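Local coordinates for hypothetical protein VC1899 (Vibrio cholerae, PDB 1XMX) that is of unknown function but probably binds nucleic acid and carries a Card1-like endonuclease domain of the PDDEXK clan, at residues Ser73-Leu78 / Glu106-Tyr111. Numbering follows the deposited sequence.
Sequences SAIREL and EVFRSY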
ATOM      1  N   SER A  73      -3.970  27.754 -25.987  1.00 26.53           N
ATOM      2  CA  SER A  73      -4.423  29.092 -25.692  1.00 25.88           C
ATOM      3  C   SER A  73      -4.703  29.340 -24.171  1.00 24.73           C
ATOM      4  O   SER A  73      -4.297  30.386 -23.619  1.00 24.79           O
ATOM      5  CB  SER A  73      -5.667  29.352 -26.507  1.00 25.01           C
ATOM      6  OG  SER A  73      -5.562  30.640 -26.951  1.00 26.96           O
ATOM      7  N   ALA A  74      -5.407  28.410 -23.512  1.00 22.91           N
ATOM      8  CA  ALA A  74      -5.687  28.562 -22.088  1.00 22.59           C
ATOM      9  C   ALA A  74      -4.366  28.573 -21.323  1.00 21.89           C
ATOM     10  O   ALA A  74      -4.138  29.414 -20.475  1.00 21.62           O
ATOM     11  CB  ALA A  74      -6.645  27.404 -21.576  1.00 23.88           C
ATOM     12  N   ILE A  75      -3.454  27.681 -21.692  1.00 21.65           N
ATOM     13  CA  ILE A  75      -2.207  27.554 -20.949  1.00 21.88           C
ATOM     14  C   ILE A  75      -1.235  28.709 -21.181  1.00 24.30           C
ATOM     15  O   ILE A  75      -0.468  29.085 -20.291  1.00 26.01           O
ATOM     16  CB  ILE A  75      -1.539  26.166 -21.195  1.00 21.64           C
ATOM     17  CG1 ILE A  75      -2.473  25.044 -20.671  1.00 21.35           C
ATOM     18  CG2 ILE A  75      -0.117  26.113 -20.540  1.00 18.42           C
ATOM     19  CD1 ILE A  75      -2.122  23.584 -21.146  1.00 21.66           C
ATOM     20  N   ARG A  76      -1.244  29.259 -22.384  1.00 24.81           N
ATOM     21  CA  ARG A  76      -0.404  30.409 -22.680  1.00 26.99           C
ATOM     22  C   ARG A  76      -0.860  31.642 -21.881  1.00 27.00           C
ATOM     23  O   ARG A  76      -0.042  32.404 -21.423  1.00 25.81           O
ATOM     24  CB  ARG A  76      -0.423  30.688 -24.171  1.00 28.23           C
ATOM     25  CG  ARG A  76       0.720  31.514 -24.624  1.00 32.12           C
ATOM     26  CD  ARG A  76       0.868  31.415 -26.141  1.00 35.16           C
ATOM     27  NE  ARG A  76       1.716  30.280 -26.559  1.00 37.61           N
ATOM     28  CZ  ARG A  76       3.052  30.247 -26.445  1.00 37.76           C
ATOM     29  NH1 ARG A  76       3.710  31.300 -25.908  1.00 37.40           N
ATOM     30  NH2 ARG A  76       3.731  29.178 -26.893  1.00 35.52           N
ATOM     31  N   GLU A  77      -2.169  31.814 -21.710  1.00 27.92           N
ATOM     32  CA  GLU A  77      -2.704  32.823 -20.793  1.00 30.48           C
ATOM     33  C   GLU A  77      -2.181  32.654 -19.361  1.00 27.47           C
ATOM     34  O   GLU A  77      -1.761  33.597 -18.738  1.00 26.03           O
ATOM     35  CB  GLU A  77      -4.240  32.781 -20.781  1.00 31.43           C
ATOM     36  CG  GLU A  77      -4.849  33.675 -21.819  1.00 35.21           C
ATOM     37  CD  GLU A  77      -6.385  33.760 -21.738  1.00 37.29           C
ATOM     38  OE1 GLU A  77      -6.900  33.981 -20.596  1.00 38.40           O
ATOM     39  OE2 GLU A  77      -7.056  33.635 -22.830  1.00 39.90           O
ATOM     40  N   LEU A  78      -2.261  31.439 -18.843  1.00 26.22           N
ATOM     41  CA  LEU A  78      -1.637  31.110 -17.581  1.00 23.83           C
ATOM     42  C   LEU A  78      -0.136  31.431 -17.596  1.00 24.27           C
ATOM     43  O   LEU A  78       0.369  32.081 -16.660  1.00 24.78           O
ATOM     44  CB  LEU A  78      -1.843  29.626 -17.246  1.00 23.87           C
ATOM     45  CG  LEU A  78      -1.093  29.169 -15.986  1.00 23.46           C
ATOM     46  CD1 LEU A  78      -1.731  29.883 -14.807  1.00 22.97           C
ATOM     47  CD2 LEU A  78      -1.202  27.642 -15.827  1.00 24.43           C
ATOM     48  N   GLU A 106       4.698  22.480 -25.046  1.00 22.63           N
ATOM     49  CA  GLU A 106       5.046  23.489 -26.079  1.00 27.49           C
ATOM     50  C   GLU A 106       5.070  24.884 -25.437  1.00 24.85           C
ATOM     51  O   GLU A 106       6.003  25.654 -25.631  1.00 25.10           O
ATOM     52  CB  GLU A 106       4.071  23.476 -27.262  1.00 26.49           C
ATOM     53  CG  GLU A 106       4.466  24.447 -28.403  1.00 32.67           C
ATOM     54  CD  GLU A 106       3.325  24.736 -29.412  1.00 35.49           C
ATOM     55  OE1 GLU A 106       2.212  25.105 -28.955  1.00 40.24           O
ATOM     56  OE2 GLU A 106       3.528  24.623 -30.662  1.00 38.43           O
ATOM     57  N   VAL A 107       4.020  25.201 -24.688  1.00 23.33           N
ATOM     58  CA  VAL A 107       3.903  26.512 -24.075  1.00 23.62           C
ATOM     59  C   VAL A 107       5.066  26.747 -23.091  1.00 23.17           C
ATOM     60  O   VAL A 107       5.807  27.730 -23.186  1.00 21.09           O
ATOM     61  CB  VAL A 107       2.534  26.702 -23.343  1.00 23.39           C
ATOM     62  CG1 VAL A 107       2.506  28.056 -22.671  1.00 20.88           C
ATOM     63  CG2 VAL A 107       1.365  26.558 -24.335  1.00 22.66           C
ATOM     64  N   PHE A 108       5.249  25.818 -22.166  1.00 22.52           N
ATOM     65  CA  PHE A 108       6.258  26.028 -21.113  1.00 22.79           C
ATOM     66  C   PHE A 108       7.700  26.012 -21.664  1.00 23.48           C
ATOM     67  O   PHE A 108       8.561  26.785 -21.219  1.00 22.16           O
ATOM     68  CB  PHE A 108       6.073  25.014 -19.977  1.00 20.57           C
ATOM     69  CG  PHE A 108       4.756  25.161 -19.265  1.00 20.88           C
ATOM     70  CD1 PHE A 108       4.172  26.407 -19.116  1.00 22.83           C
ATOM     71  CD2 PHE A 108       4.129  24.082 -18.699  1.00 19.05           C
ATOM     72  CE1 PHE A 108       2.953  26.541 -18.425  1.00 24.77           C
ATOM     73  CE2 PHE A 108       2.931  24.218 -18.007  1.00 20.21           C
ATOM     74  CZ  PHE A 108       2.352  25.439 -17.862  1.00 22.23           C
ATOM     75  N   ARG A 109       7.952  25.142 -22.628  1.00 22.40           N
ATOM     76  CA  ARG A 109       9.248  25.114 -23.256  1.00 24.51           C
ATOM     77  C   ARG A 109       9.595  26.477 -23.943  1.00 25.05           C
ATOM     78  O   ARG A 109      10.740  26.947 -23.885  1.00 25.84           O
ATOM     79  CB  ARG A 109       9.352  23.924 -24.222  1.00 24.90           C
ATOM     80  CG  ARG A 109      10.617  23.922 -25.027  1.00 27.42           C
ATOM     81  CD  ARG A 109      11.852  23.613 -24.149  1.00 28.73           C
ATOM     82  NE  ARG A 109      13.040  23.530 -24.999  1.00 29.98           N
ATOM     83  CZ  ARG A 109      13.696  24.575 -25.473  1.00 29.85           C
ATOM     84  NH1 ARG A 109      13.311  25.809 -25.179  1.00 32.24           N
ATOM     85  NH2 ARG A 109      14.721  24.381 -26.260  1.00 29.78           N
ATOM     86  N   SER A 110       8.608  27.146 -24.522  1.00 24.42           N
ATOM     87  CA  SER A 110       8.887  28.439 -25.161  1.00 24.74           C
ATOM     88  C   SER A 110       9.279  29.542 -24.178  1.00 24.68           C
ATOM     89  O   SER A 110       9.949  30.473 -24.548  1.00 23.05           O
ATOM     90  CB  SER A 110       7.739  28.922 -26.043  1.00 24.06           C
ATOM     91  OG  SER A 110       6.632  29.248 -25.244  1.00 24.53           O
ATOM     92  N   TYR A 111       8.851  29.407 -22.931  1.00 25.59           N
ATOM     93  CA  TYR A 111       9.240  30.277 -21.838  1.00 23.97           C
ATOM     94  C   TYR A 111      10.571  29.866 -21.195  1.00 23.83           C
ATOM     95  O   TYR A 111      11.014  30.495 -20.238  1.00 23.00           O
ATOM     96  CB  TYR A 111       8.124  30.272 -20.785  1.00 25.71           C
ATOM     97  CG  TYR A 111       6.944  31.137 -21.187  1.00 26.94           C
ATOM     98  CD1 TYR A 111       6.943  32.495 -20.899  1.00 26.17           C
ATOM     99  CD2 TYR A 111       5.857  30.607 -21.900  1.00 26.23           C
ATOM    100  CE1 TYR A 111       5.894  33.310 -21.269  1.00 27.17           C
ATOM    101  CE2 TYR A 111       4.804  31.419 -22.283  1.00 27.01           C
ATOM    102  CZ  TYR A 111       4.841  32.784 -21.950  1.00 27.56           C
ATOM    103  OH  TYR A 111       3.832  33.636 -22.309  1.00 28.74           O
TER
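I75 and R76 meet V107, F108, S110 and Y111 where two neighbouring helices, 68-85 and 98-110, pack side by side on one face of the Rossmann-like sheet of the N-terminal domain. The short segments run in the same general direction, their axes 31° apart. On the buried side, I75 CG2 touches F108 CZ at 3.7 Å and V107 CG1 at 3.9 Å, the I75 and F108 side chains crossing near a right angle. R76 shows how an exposed arginine can lie across the rim of such a helix pair. Its CB lies 4.2 Å from V107 CG1. With CG anti to the backbone N (chi1 -161°), the chain sets off roughly along the course of the partner helix, and a bend at chi3 then brings NE and CZ in toward V107 and S110. V107 CG1 covers one face of the guanidinium, and NH1 reaches to 3.8 Å from Y111 CE2, the two planes 26° apart. The Y111 hydroxyl bonds instead to E80, a turn further along the first helix. At the tip, R76 NH2 makes a weak hydrogen bond of 3.3 Å to S110 OG, which lies at the guanidinium edge and itself donates to V107 O at 2.7 Å.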